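Local structure of putative O-acetylhomoserine (Thiol)-lyase (Campylobacter jejuni, 4OC9) at residues M85-Y90 with G217-R222; V177-N182 with V199-L204; K359-L364 with L418-E423; L375-A380 with T401-I406. The protein probably makes homocysteine from O-acetylhomoserine and sulfide, as a pyridoxal-phosphate-dependent enzyme of the trans-sulfuration family. All coordinates share one frame; numbering follows the deposited sequence.

Overall arrangement
Following the chain from the N terminus, contact 1 opens on helix 84-93, whose residues 85-90 are met by strand 217-221; it closes a loop of 126 residues. Within that loop, strands 177-181 and 199-203 pair as contact 2, and strand 199-203 then lies beside strand 217-221, so contact 2 lies within the seven-stranded sheet of the cofactor domain and contact 1 packs a helix against it. The chain then leaves this sheet. Contact 3 ties the loop at 359-364 to the C-terminal helix 411-422, and the loop it closes encloses contact 4, the pairing of strands 375-377 and 401-405 in the smaller sheet. Centres of contacts 1 and 3 are about 35 Å apart.

Contact 1 of 4, residues M85-Y90 with G217-R222; sequences MAACFY and GALIER
Leu-219 reaches from its strand to helix 84-93, where it meets Ala-87 and Tyr-90. Its CB leaves the backbone toward the helix. The next atom, CG, is set anti to the carbonyl carbon (chi1 -59°) and comes to rest 3.6 Å from the carbonyl oxygen Ala-87 O. There the chain forks. CD1 goes to the alanine itself, 3.8 Å from Ala-87 CA and 4.0 Å from Ala-87 CB. CD2 takes the other side, 3.7 Å from Ala-87 O and 3.8 Å from Tyr-90 CB, so one leucine spans a single turn of the helix.

Ala-87 answers with its methyl, which points toward the strand and sits 3.7 Å from Ala-218 O. Close by is Gly-217, and the backbones draw to 5.4 Å between Ala-87 CA and Gly-217 CA. No hydrogen bond crosses; the contact is all packing. Only the base of Tyr-90 takes part, because its ring leads away and its OH bonds to Ala-272 N.

Helix and strand run at 32° to each other, their axes 6.7 Å apart at closest. At the start of the helix, Met-85 N, carried by a selenomethionine, bonds the phosphate oxygen OP1 of the modified lysine at 206. A helix laid on the central sheet with its N-terminal end at the cofactor phosphate is as in the fold-type I PLP enzymes, to which this family belongs.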
loop_
_atom_site.group_PDB
_atom_site.type_symbol
_atom_site.label_atom_id
_atom_site.label_comp_id
_atom_site.label_asym_id
_atom_site.label_seq_id
_atom_site.Cartn_x
_atom_site.Cartn_y
_atom_site.Cartn_z
HETATM N N MSE D 85 -1.311 -15.733 -15.543
HETATM C CA MSE D 85 -2.003 -15.957 -16.810
HETATM C C MSE D 85 -1.472 -14.992 -17.820
HETATM O O MSE D 85 -1.153 -15.375 -18.936
HETATM C CB MSE D 85 -3.496 -15.709 -16.696
HETATM C CG MSE D 85 -4.248 -16.805 -15.957
HETATM SE SE MSE D 85 -3.790 -18.615 -16.627
HETATM C CE MSE D 85 -4.242 -18.329 -18.511
ATOM N N ALA D 86 -1.358 -13.725 -17.442
ATOM C CA ALA D 86 -0.837 -12.725 -18.351
ATOM C C ALA D 86 0.548 -13.122 -18.805
ATOM O O ALA D 86 0.897 -12.930 -19.967
ATOM C CB ALA D 86 -0.798 -11.357 -17.699
ATOM N N ALA D 87 1.347 -13.677 -17.901
ATOM C CA ALA D 87 2.698 -14.132 -18.237
ATOM C C ALA D 87 2.636 -15.273 -19.277
ATOM O O ALA D 87 3.432 -15.299 -20.224
ATOM C CB ALA D 87 3.433 -14.600 -16.988
ATOM N N CYS D 88 1.741 -16.243 -19.075
ATOM C CA CYS D 88 1.596 -17.372 -20.021
ATOM C C CYS D 88 1.137 -16.825 -21.392
ATOM O O CYS D 88 1.727 -17.131 -22.416
ATOM C CB CYS D 88 0.644 -18.434 -19.492
ATOM S SG CYS D 88 1.199 -19.311 -18.009
ATOM N N PHE D 89 0.135 -15.944 -21.372
ATOM C CA PHE D 89 -0.404 -15.306 -22.580
ATOM C C PHE D 89 0.698 -14.543 -23.343
ATOM O O PHE D 89 0.922 -14.782 -24.528
ATOM C CB PHE D 89 -1.620 -14.477 -22.204
ATOM C CG PHE D 89 -2.078 -13.562 -23.269
ATOM C CD1 PHE D 89 -2.444 -14.041 -24.499
ATOM C CD2 PHE D 89 -2.277 -12.210 -22.983
ATOM C CE1 PHE D 89 -2.910 -13.176 -25.482
ATOM C CE2 PHE D 89 -2.755 -11.343 -23.929
ATOM C CZ PHE D 89 -3.077 -11.826 -25.199
ATOM N N TYR D 90 1.369 -13.630 -22.656
ATOM C CA TYR D 90 2.465 -12.846 -23.232
ATOM C C TYR D 90 3.594 -13.700 -23.795
ATOM O O TYR D 90 4.145 -13.370 -24.834
ATOM C CB TYR D 90 2.984 -11.857 -22.178
ATOM C CG TYR D 90 2.201 -10.564 -22.096
ATOM C CD1 TYR D 90 0.828 -10.539 -22.314
ATOM C CD2 TYR D 90 2.800 -9.407 -21.617
ATOM C CE1 TYR D 90 0.112 -9.367 -22.230
ATOM C CE2 TYR D 90 2.083 -8.230 -21.496
ATOM C CZ TYR D 90 0.739 -8.220 -21.796
ATOM O OH TYR D 90 0.010 -7.061 -21.672
ATOM N N GLY D 217 2.716 -12.127 -12.093
ATOM C CA GLY D 217 3.384 -13.090 -12.950
ATOM C C GLY D 217 4.714 -12.587 -13.483
ATOM O O GLY D 217 5.051 -11.412 -13.346
ATOM N N ALA D 218 5.494 -13.490 -14.053
ATOM C CA ALA D 218 6.770 -13.099 -14.625
ATOM C C ALA D 218 7.191 -13.962 -15.801
ATOM O O ALA D 218 6.906 -15.163 -15.833
ATOM C CB ALA D 218 7.848 -13.155 -13.576
ATOM N N LEU D 219 7.885 -13.335 -16.751
ATOM C CA LEU D 219 8.426 -14.059 -17.910
ATOM C C LEU D 219 9.921 -13.860 -17.783
ATOM O O LEU D 219 10.401 -12.725 -17.735
ATOM C CB LEU D 219 8.003 -13.540 -19.287
ATOM C CG LEU D 219 6.533 -13.481 -19.669
ATOM C CD1 LEU D 219 5.929 -12.259 -18.972
ATOM C CD2 LEU D 219 6.378 -13.321 -21.174
ATOM N N ILE D 220 10.648 -14.959 -17.774
ATOM C CA ILE D 220 12.089 -14.918 -17.647
ATOM C C ILE D 220 12.756 -15.597 -18.834
ATOM O O ILE D 220 12.346 -16.693 -19.253
ATOM C CB ILE D 220 12.500 -15.640 -16.371
ATOM C CG1 ILE D 220 11.739 -15.047 -15.186
ATOM C CG2 ILE D 220 14.000 -15.538 -16.171
ATOM C CD1 ILE D 220 12.008 -15.761 -13.887
ATOM N N GLU D 221 13.793 -14.969 -19.386
ATOM C CA GLU D 221 14.464 -15.578 -20.535
ATOM C C GLU D 221 15.884 -15.997 -20.173
ATOM O O GLU D 221 16.572 -15.364 -19.342
ATOM C CB GLU D 221 14.505 -14.652 -21.752
ATOM C CG GLU D 221 15.526 -13.513 -21.735
ATOM C CD GLU D 221 15.460 -12.667 -23.018
ATOM O OE1 GLU D 221 16.392 -12.784 -23.845
ATOM O OE2 GLU D 221 14.438 -11.984 -23.266
ATOM N N ARG D 222 16.326 -17.086 -20.786
ATOM C CA ARG D 222 17.674 -17.587 -20.516
ATOM C C ARG D 222 18.727 -16.741 -21.163
ATOM O O ARG D 222 18.451 -15.867 -22.003
ATOM C CB ARG D 222 17.884 -18.973 -21.115
ATOM C CG ARG D 222 17.837 -19.063 -22.652
ATOM C CD ARG D 222 18.260 -20.460 -23.142
ATOM N NE ARG D 222 18.134 -20.703 -24.596
ATOM C CZ ARG D 222 19.077 -20.482 -25.509
ATOM N NH1 ARG D 222 20.258 -19.944 -25.189
ATOM N NH2 ARG D 222 18.828 -20.772 -26.773
#

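Contact 2 of 4, residues V177-N182 with V199-L204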
loop_
_atom_site.group_PDB
_atom_site.type_symbol
_atom_site.label_atom_id
_atom_site.label_comp_id
_atom_site.label_asym_id
_atom_site.label_seq_id
_atom_site.Cartn_x
_atom_site.Cartn_y
_atom_site.Cartn_z
ATOM N N VAL D 177 11.268 -22.586 -29.527
ATOM C CA VAL D 177 11.402 -22.029 -28.179
ATOM C C VAL D 177 10.577 -22.832 -27.204
ATOM O O VAL D 177 9.392 -23.115 -27.476
ATOM C CB VAL D 177 10.886 -20.587 -28.112
ATOM C CG1 VAL D 177 10.835 -20.107 -26.670
ATOM C CG2 VAL D 177 11.733 -19.659 -28.976
ATOM N N SER D 178 11.215 -23.274 -26.118
ATOM C CA SER D 178 10.530 -24.049 -25.090
ATOM C C SER D 178 10.182 -23.134 -23.921
ATOM O O SER D 178 11.022 -22.343 -23.464
ATOM C CB SER D 178 11.405 -25.180 -24.564
ATOM O OG SER D 178 12.578 -24.675 -23.931
ATOM N N ILE D 179 8.942 -23.256 -23.450
ATOM C CA ILE D 179 8.419 -22.476 -22.321
ATOM C C ILE D 179 8.062 -23.372 -21.140
ATOM O O ILE D 179 7.214 -24.268 -21.270
ATOM C CB ILE D 179 7.103 -21.752 -22.661
ATOM C CG1 ILE D 179 7.296 -20.785 -23.816
ATOM C CG2 ILE D 179 6.630 -20.983 -21.435
ATOM C CD1 ILE D 179 6.000 -20.173 -24.324
ATOM N N CYS D 180 8.705 -23.149 -19.992
ATOM C CA CYS D 180 8.436 -23.923 -18.798
ATOM C C CYS D 180 7.815 -23.081 -17.685
ATOM O O CYS D 180 8.404 -22.121 -17.257
ATOM C CB CYS D 180 9.730 -24.546 -18.253
ATOM S SG CYS D 180 9.525 -25.508 -16.719
ATOM N N ASP D 181 6.661 -23.509 -17.193
ATOM C CA ASP D 181 5.963 -22.871 -16.101
ATOM C C ASP D 181 6.534 -23.564 -14.860
ATOM O O ASP D 181 6.212 -24.719 -14.556
ATOM C CB ASP D 181 4.466 -23.057 -16.263
ATOM C CG ASP D 181 3.656 -22.413 -15.156
ATOM O OD1 ASP D 181 4.109 -22.402 -13.979
ATOM O OD2 ASP D 181 2.536 -21.954 -15.459
ATOM N N ASN D 182 7.388 -22.847 -14.130
ATOM C CA ASN D 182 8.069 -23.412 -12.937
ATOM C C ASN D 182 7.460 -22.908 -11.630
ATOM O O ASN D 182 8.118 -22.906 -10.583
ATOM C CB ASN D 182 9.546 -22.986 -13.017
ATOM C CG ASN D 182 10.456 -23.814 -12.152
ATOM O OD1 ASN D 182 10.257 -24.998 -12.031
ATOM N ND2 ASN D 182 11.512 -23.210 -11.613
ATOM N N VAL D 199 12.551 -20.221 -22.116
ATOM C CA VAL D 199 11.738 -19.276 -21.386
ATOM C C VAL D 199 10.995 -19.901 -20.216
ATOM O O VAL D 199 10.380 -20.932 -20.335
ATOM C CB VAL D 199 10.680 -18.626 -22.316
ATOM C CG1 VAL D 199 9.728 -17.713 -21.548
ATOM C CG2 VAL D 199 11.365 -17.843 -23.416
ATOM N N ILE D 200 11.070 -19.237 -19.071
ATOM C CA ILE D 200 10.390 -19.680 -17.861
ATOM C C ILE D 200 9.279 -18.714 -17.459
ATOM O O ILE D 200 9.471 -17.489 -17.485
ATOM C CB ILE D 200 11.349 -19.776 -16.675
ATOM C CG1 ILE D 200 12.247 -20.995 -16.823
ATOM C CG2 ILE D 200 10.567 -19.930 -15.387
ATOM C CD1 ILE D 200 13.307 -21.105 -15.760
ATOM N N VAL D 201 8.104 -19.254 -17.168
ATOM C CA VAL D 201 7.005 -18.409 -16.699
ATOM C C VAL D 201 6.667 -18.805 -15.268
ATOM O O VAL D 201 6.845 -19.960 -14.860
ATOM C CB VAL D 201 5.737 -18.424 -17.546
ATOM C CG1 VAL D 201 5.978 -17.733 -18.859
ATOM C CG2 VAL D 201 5.207 -19.844 -17.725
ATOM N N HIS D 202 6.260 -17.825 -14.489
ATOM C CA HIS D 202 5.883 -18.062 -13.105
ATOM C C HIS D 202 4.657 -17.311 -12.717
ATOM O O HIS D 202 4.412 -16.189 -13.180
ATOM C CB HIS D 202 6.891 -17.517 -12.096
ATOM C CG HIS D 202 8.141 -18.319 -11.943
ATOM N ND1 HIS D 202 8.206 -19.419 -11.116
ATOM C CD2 HIS D 202 9.404 -18.100 -12.383
ATOM C CE1 HIS D 202 9.431 -19.902 -11.138
ATOM N NE2 HIS D 202 10.176 -19.128 -11.909
ATOM N N SER D 203 3.848 -17.967 -11.911
ATOM C CA SER D 203 2.694 -17.299 -11.372
ATOM C C SER D 203 3.278 -16.900 -10.034
ATOM O O SER D 203 3.420 -17.729 -9.155
ATOM C CB SER D 203 1.474 -18.165 -11.136
ATOM O OG SER D 203 0.566 -17.369 -10.363
ATOM N N LEU D 204 3.690 -15.651 -9.912
ATOM C CA LEU D 204 4.274 -15.112 -8.662
ATOM C C LEU D 204 3.233 -15.068 -7.536
ATOM O O LEU D 204 3.542 -15.048 -6.358
ATOM C CB LEU D 204 4.798 -13.714 -8.902
ATOM C CG LEU D 204 5.844 -13.565 -10.004
ATOM C CD1 LEU D 204 6.275 -12.105 -10.096
ATOM C CD2 LEU D 204 7.047 -14.447 -9.732
#
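Asn-182 and His-202 lie side by side and point the same way, yet their amide and ring planes are turned 51° apart. The approach is made by the imidazole carbon His-202 CE1, 3.6 Å from Asn-182 CB. The same carbon is 3.3 Å from Asn-182 O, which stands obliquely to the ring. His-202 NE2 and Asn-182 ND2 both bond Glu-73 OE1, while Asn-182 OD1 bonds Ser-153 OG.

On the face that carries Ile-179 and Val-199, Asp-181 crosses Val-201 at about a right angle. Val-201 puts CG2 between its backbone N and carbonyl carbon (chi1 -70° for CG1), and this methyl tucks in 3.6 Å from Asp-181 CB. Further back, Ile-179 CG2 slants across Val-201 CG2 at 4.1 Å.

The strands run parallel, joined by four backbone bonds. Both backbone groups of Cys-180 bond the same neighbouring strand: its N donates to Val-199 O at 2.8 Å, and its O accepts from Val-201 N at 2.9 Å.

With its CB packed on a valine and its OD1 bonded to Thr-183 OG1, Asp-181 holds OD2 close to the pyridine nitrogen N1 of the modified lysine at 206; as in related PLP enzymes, it probably tunes the cofactor ring.

Contact 3 of 4, residues K359-L364 with L418-E423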
loop_
_atom_site.group_PDB
_atom_site.type_symbol
_atom_site.label_atom_id
_atom_site.label_comp_id
_atom_site.label_asym_id
_atom_site.label_seq_id
_atom_site.Cartn_x
_atom_site.Cartn_y
_atom_site.Cartn_z
ATOM N N LYS D 359 -15.552 -30.460 6.081
ATOM C CA LYS D 359 -15.142 -30.686 7.484
ATOM C C LYS D 359 -13.853 -30.100 7.992
ATOM O O LYS D 359 -13.653 -30.052 9.211
ATOM C CB LYS D 359 -14.609 -32.095 7.685
ATOM C CG LYS D 359 -14.909 -32.599 9.064
ATOM C CD LYS D 359 -16.295 -33.226 9.167
ATOM C CE LYS D 359 -16.562 -33.765 10.599
ATOM N NZ LYS D 359 -16.885 -32.657 11.526
ATOM N N THR D 360 -12.907 -29.868 7.094
ATOM C CA THR D 360 -11.624 -29.335 7.517
ATOM C C THR D 360 -11.768 -27.995 8.172
ATOM O O THR D 360 -12.592 -27.206 7.772
ATOM C CB THR D 360 -10.594 -29.204 6.400
ATOM O OG1 THR D 360 -11.149 -28.436 5.339
ATOM C CG2 THR D 360 -10.158 -30.557 5.884
ATOM N N GLN D 361 -10.968 -27.767 9.214
ATOM C CA GLN D 361 -10.954 -26.500 9.970
ATOM C C GLN D 361 -9.677 -25.639 9.720
ATOM O O GLN D 361 -9.723 -24.430 9.876
ATOM C CB GLN D 361 -11.120 -26.740 11.477
ATOM C CG GLN D 361 -12.386 -27.506 11.821
ATOM C CD GLN D 361 -13.660 -26.778 11.400
ATOM O OE1 GLN D 361 -13.771 -25.552 11.542
ATOM N NE2 GLN D 361 -14.656 -27.534 10.925
ATOM N N LEU D 362 -8.547 -26.262 9.384
ATOM C CA LEU D 362 -7.290 -25.555 9.096
ATOM C C LEU D 362 -7.101 -25.450 7.595
ATOM O O LEU D 362 -6.628 -24.429 7.110
ATOM C CB LEU D 362 -6.071 -26.201 9.745
ATOM C CG LEU D 362 -6.056 -26.168 11.263
ATOM C CD1 LEU D 362 -4.792 -26.858 11.746
ATOM C CD2 LEU D 362 -6.122 -24.725 11.769
ATOM N N PHE D 363 -7.381 -26.524 6.874
ATOM C CA PHE D 363 -7.304 -26.477 5.440
ATOM C C PHE D 363 -8.531 -25.654 5.069
ATOM O O PHE D 363 -9.664 -26.003 5.407
ATOM C CB PHE D 363 -7.320 -27.846 4.817
ATOM C CG PHE D 363 -6.023 -28.584 4.958
ATOM C CD1 PHE D 363 -5.702 -29.277 6.115
ATOM C CD2 PHE D 363 -5.139 -28.627 3.900
ATOM C CE1 PHE D 363 -4.518 -29.988 6.206
ATOM C CE2 PHE D 363 -3.950 -29.306 4.017
ATOM C CZ PHE D 363 -3.634 -29.972 5.184
ATOM N N LEU D 364 -8.290 -24.519 4.423
ATOM C CA LEU D 364 -9.354 -23.638 4.031
ATOM C C LEU D 364 -9.841 -23.955 2.633
ATOM O O LEU D 364 -9.059 -24.010 1.681
ATOM C CB LEU D 364 -8.856 -22.192 4.071
ATOM C CG LEU D 364 -8.293 -21.723 5.401
ATOM C CD1 LEU D 364 -7.761 -20.324 5.305
ATOM C CD2 LEU D 364 -9.341 -21.801 6.491
ATOM N N LEU D 418 -6.901 -33.113 8.998
ATOM C CA LEU D 418 -7.254 -34.027 7.883
ATOM C C LEU D 418 -7.783 -35.331 8.392
ATOM O O LEU D 418 -8.698 -35.904 7.830
ATOM C CB LEU D 418 -6.071 -34.343 7.030
ATOM C CG LEU D 418 -5.547 -33.278 6.134
ATOM C CD1 LEU D 418 -4.268 -33.755 5.499
ATOM C CD2 LEU D 418 -6.590 -32.965 5.069
ATOM N N LYS D 419 -7.232 -35.777 9.506
ATOM C CA LYS D 419 -7.673 -37.016 10.062
ATOM C C LYS D 419 -9.153 -36.955 10.414
ATOM O O LYS D 419 -9.920 -37.846 10.048
ATOM C CB LYS D 419 -6.877 -37.363 11.323
ATOM C CG LYS D 419 -7.159 -38.748 11.887
ATOM C CD LYS D 419 -6.331 -39.014 13.133
ATOM C CE LYS D 419 -6.313 -40.480 13.529
ATOM N NZ LYS D 419 -7.620 -41.080 13.857
ATOM N N GLN D 420 -9.542 -35.947 11.170
ATOM C CA GLN D 420 -10.950 -35.855 11.590
ATOM C C GLN D 420 -11.875 -35.677 10.393
ATOM O O GLN D 420 -12.983 -36.207 10.390
ATOM C CB GLN D 420 -11.151 -34.822 12.737
ATOM C CG GLN D 420 -10.873 -33.354 12.407
ATOM C CD GLN D 420 -11.962 -32.692 11.571
ATOM O OE1 GLN D 420 -13.148 -32.981 11.733
ATOM N NE2 GLN D 420 -11.573 -31.734 10.745
ATOM N N ALA D 421 -11.418 -34.972 9.368
ATOM C CA ALA D 421 -12.261 -34.750 8.188
ATOM C C ALA D 421 -12.450 -36.045 7.411
ATOM O O ALA D 421 -13.568 -36.413 7.030
ATOM C CB ALA D 421 -11.670 -33.680 7.322
ATOM N N ILE D 422 -11.362 -36.746 7.212
ATOM C CA ILE D 422 -11.389 -38.029 6.513
ATOM C C ILE D 422 -12.200 -39.117 7.201
ATOM O O ILE D 422 -12.916 -39.863 6.554
ATOM C CB ILE D 422 -9.958 -38.548 6.422
ATOM C CG1 ILE D 422 -9.143 -37.682 5.457
ATOM C CG2 ILE D 422 -9.924 -39.995 6.003
ATOM C CD1 ILE D 422 -7.663 -38.016 5.518
ATOM N N GLU D 423 -12.071 -39.200 8.512
ATOM C CA GLU D 423 -12.757 -40.214 9.320
ATOM C C GLU D 423 -14.218 -39.928 9.545
ATOM O O GLU D 423 -14.878 -40.698 10.218
ATOM C CB GLU D 423 -11.980 -40.471 10.615
ATOM C CG GLU D 423 -10.595 -41.028 10.316
ATOM C CD GLU D 423 -9.720 -41.187 11.523
ATOM O OE1 GLU D 423 -10.137 -40.840 12.662
ATOM O OE2 GLU D 423 -8.548 -41.594 11.340
#
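Gln-420 and Lys-359 make the polar half of this contact. The amide nitrogen Gln-420 NE2 donates to Lys-359 O at 3.1 Å in an almost straight bond, 177° at the hydrogen, and the acceptor lies in the plane of the glutamine amide. Seen from the carbonyl, though, the donor stands well above its plane. Gln-361 NE2 reaches the same oxygen from the other face, so Lys-359 O is gripped by two side-chain amides, one above and one below. Gln-420 gets there by folding back: CG sits between the backbone N and the carbonyl carbon (chi1 65°), and a second bend at chi2 swings the amide toward the loop. Asp-417, one turn earlier than Ala-421, also accepts from Gln-420 NE2 and from N-H groups of the 361-363 backbone. Within the loop, Thr-360 OG1 donates to Phe-363 O at 2.9 Å.

The apolar half has two patches. In one, the methyl of Ala-421 faces the loop, packing beside Lys-359 CB and 3.8 Å from Thr-360 CG2. In the other, Leu-418 crosses Phe-363 at about a right angle and lays CD2 over one face of the ring, 4.1 Å from the centroid and offset toward the rim, a CH-pi contact. Leu-418 CG is nearer the ring atom Phe-363 CE1, at 3.4 Å.

Apolar contacts at Leu-418 and Ala-421 thus flank the hydrogen bond of Gln-420. Fastening a backbone carbonyl by two amides, with an aspartate holding the neighbouring N-H groups, probably fixes the shape of a loop without regular secondary structure.

Contact 4 of 4, residues L375-A380 with T401-I406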
loop_
_atom_site.group_PDB
_atom_site.type_symbol
_atom_site.label_atom_id
_atom_site.label_comp_id
_atom_site.label_asym_id
_atom_site.label_seq_id
_atom_site.Cartn_x
_atom_site.Cartn_y
_atom_site.Cartn_z
ATOM N N LEU D 375 -4.653 -24.954 2.160
ATOM C CA LEU D 375 -5.882 -24.872 1.389
ATOM C C LEU D 375 -6.335 -26.204 0.792
ATOM O O LEU D 375 -5.540 -27.134 0.565
ATOM C CB LEU D 375 -5.677 -23.928 0.211
ATOM C CG LEU D 375 -5.066 -22.567 0.529
ATOM C CD1 LEU D 375 -4.884 -21.783 -0.747
ATOM C CD2 LEU D 375 -5.895 -21.786 1.529
ATOM N N ILE D 376 -7.633 -26.283 0.522
ATOM C CA ILE D 376 -8.221 -27.502 -0.034
ATOM C C ILE D 376 -9.264 -27.202 -1.071
ATOM O O ILE D 376 -9.938 -26.200 -0.986
ATOM C CB ILE D 376 -8.820 -28.372 1.096
ATOM C CG1 ILE D 376 -9.413 -29.670 0.529
ATOM C CG2 ILE D 376 -9.879 -27.620 1.877
ATOM C CD1 ILE D 376 -9.807 -30.712 1.569
ATOM N N ILE D 377 -9.375 -28.084 -2.045
ATOM C CA ILE D 377 -10.342 -27.973 -3.117
ATOM C C ILE D 377 -10.592 -29.300 -3.844
ATOM O O ILE D 377 -9.785 -30.207 -3.774
ATOM C CB ILE D 377 -9.872 -26.988 -4.167
ATOM C CG1 ILE D 377 -11.167 -26.470 -4.871
ATOM C CG2 ILE D 377 -8.714 -27.650 -4.988
ATOM C CD1 ILE D 377 -11.009 -25.057 -5.324
ATOM N N HIS D 378 -11.748 -29.394 -4.505
ATOM C CA HIS D 378 -12.184 -30.565 -5.301
ATOM C C HIS D 378 -12.179 -30.144 -6.784
ATOM O O HIS D 378 -13.187 -29.635 -7.275
ATOM C CB HIS D 378 -13.606 -30.944 -4.919
ATOM C CG HIS D 378 -14.129 -32.127 -5.665
ATOM N ND1 HIS D 378 -14.621 -32.043 -6.949
ATOM C CD2 HIS D 378 -14.277 -33.421 -5.282
ATOM C CE1 HIS D 378 -15.032 -33.238 -7.336
ATOM N NE2 HIS D 378 -14.828 -34.095 -6.346
ATOM N N PRO D 379 -11.065 -30.360 -7.501
ATOM C CA PRO D 379 -10.867 -29.976 -8.921
ATOM C C PRO D 379 -11.921 -30.254 -9.989
ATOM O O PRO D 379 -12.192 -29.386 -10.832
ATOM C CB PRO D 379 -9.585 -30.722 -9.308
ATOM C CG PRO D 379 -8.847 -30.834 -8.035
ATOM C CD PRO D 379 -9.894 -31.080 -6.983
ATOM N N ALA D 380 -12.487 -31.445 -10.018
ATOM C CA ALA D 380 -13.487 -31.729 -11.049
ATOM C C ALA D 380 -14.593 -30.645 -11.173
ATOM O O ALA D 380 -14.830 -30.128 -12.263
ATOM C CB ALA D 380 -14.100 -33.103 -10.815
ATOM N N THR D 401 -11.134 -37.142 -6.455
ATOM C CA THR D 401 -9.888 -36.398 -6.290
ATOM C C THR D 401 -9.951 -35.110 -5.497
ATOM O O THR D 401 -10.827 -34.275 -5.710
ATOM C CB THR D 401 -9.287 -36.054 -7.648
ATOM O OG1 THR D 401 -9.038 -37.271 -8.390
ATOM C CG2 THR D 401 -7.980 -35.332 -7.458
ATOM N N ILE D 402 -9.001 -34.967 -4.591
ATOM C CA ILE D 402 -8.876 -33.786 -3.748
ATOM C C ILE D 402 -7.489 -33.249 -3.894
ATOM O O ILE D 402 -6.541 -34.021 -3.919
ATOM C CB ILE D 402 -9.103 -34.105 -2.273
ATOM C CG1 ILE D 402 -10.599 -34.274 -2.054
ATOM C CG2 ILE D 402 -8.636 -32.943 -1.374
ATOM C CD1 ILE D 402 -10.962 -34.706 -0.644
ATOM N N ARG D 403 -7.378 -31.929 -3.977
ATOM C CA ARG D 403 -6.093 -31.289 -4.117
ATOM C C ARG D 403 -5.847 -30.462 -2.856
ATOM O O ARG D 403 -6.744 -29.804 -2.368
ATOM C CB ARG D 403 -6.091 -30.335 -5.298
ATOM C CG ARG D 403 -4.716 -29.779 -5.609
ATOM C CD ARG D 403 -4.631 -28.612 -6.589
ATOM N NE ARG D 403 -5.438 -27.409 -6.734
ATOM C CZ ARG D 403 -5.443 -26.287 -6.069
ATOM N NH1 ARG D 403 -4.859 -26.239 -4.921
ATOM N NH2 ARG D 403 -6.255 -25.300 -6.472
ATOM N N LEU D 404 -4.634 -30.545 -2.319
ATOM C CA LEU D 404 -4.278 -29.812 -1.147
ATOM C C LEU D 404 -3.086 -28.933 -1.392
ATOM O O LEU D 404 -2.201 -29.290 -2.130
ATOM C CB LEU D 404 -3.850 -30.744 0.001
ATOM C CG LEU D 404 -4.809 -31.802 0.538
ATOM C CD1 LEU D 404 -4.143 -32.465 1.705
ATOM C CD2 LEU D 404 -6.134 -31.180 0.974
ATOM N N SER D 405 -3.085 -27.764 -0.770
ATOM C CA SER D 405 -1.966 -26.848 -0.852
ATOM C C SER D 405 -1.484 -26.850 0.616
ATOM O O SER D 405 -2.169 -26.310 1.503
ATOM C CB SER D 405 -2.353 -25.445 -1.271
ATOM O OG SER D 405 -1.198 -24.616 -1.218
ATOM N N ILE D 406 -0.316 -27.426 0.853
ATOM C CA ILE D 406 0.204 -27.525 2.191
ATOM C C ILE D 406 0.879 -26.246 2.641
ATOM O O ILE D 406 1.811 -25.756 2.004
ATOM C CB ILE D 406 1.155 -28.713 2.348
ATOM C CG1 ILE D 406 0.517 -30.005 1.830
ATOM C CG2 ILE D 406 1.569 -28.868 3.815
ATOM C CD1 ILE D 406 -0.763 -30.408 2.519
HETATM O O HOH W 1 -5.712 -27.306 -2.772
HETATM O O HOH W 2 -11.844 -34.139 -8.149
#
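Arg-403 O takes the backbone N-H of Ile-377 at 3.2 Å, and a water that also lies near Leu-375 O offers it a second, weak bond. The return bond, Arg-403 N to Ile-377 O, is 3.0 Å and nearly straight, 177° at the hydrogen. Two residues earlier on strand 375-377, Leu-375 and Ser-405 exchange two bonds of 2.9 Å, N of each to O of the other.

Between these hydrogen-bonded pairs stands the non-hydrogen-bonded pair Ile-376 and Leu-404, side chains alongside each other with Ile-376 CG1 3.6 Å from Leu-404 CD2. This is antiparallel pairing within the small C-terminal sheet, where strand 375-377 is also joined to 364-365 and strand 401-405 to 342-346. Helix 350-359 packs on the Ile-376 and Ile-402 face.

On the other face Ile-377 and Arg-403 run side by side. The arginine leaves with CG anti to its own N (chi1 -172°) and bends at chi3, which lays the guanidinium flat over Ile-377 CG2; the methyl sits over the centre of one face, 3.7 Å from Arg-403 CZ. Pro-379 CG packs 3.9 Å from Arg-403 CB. A second water donates to Thr-401 O and sits over one face of the His-378 ring.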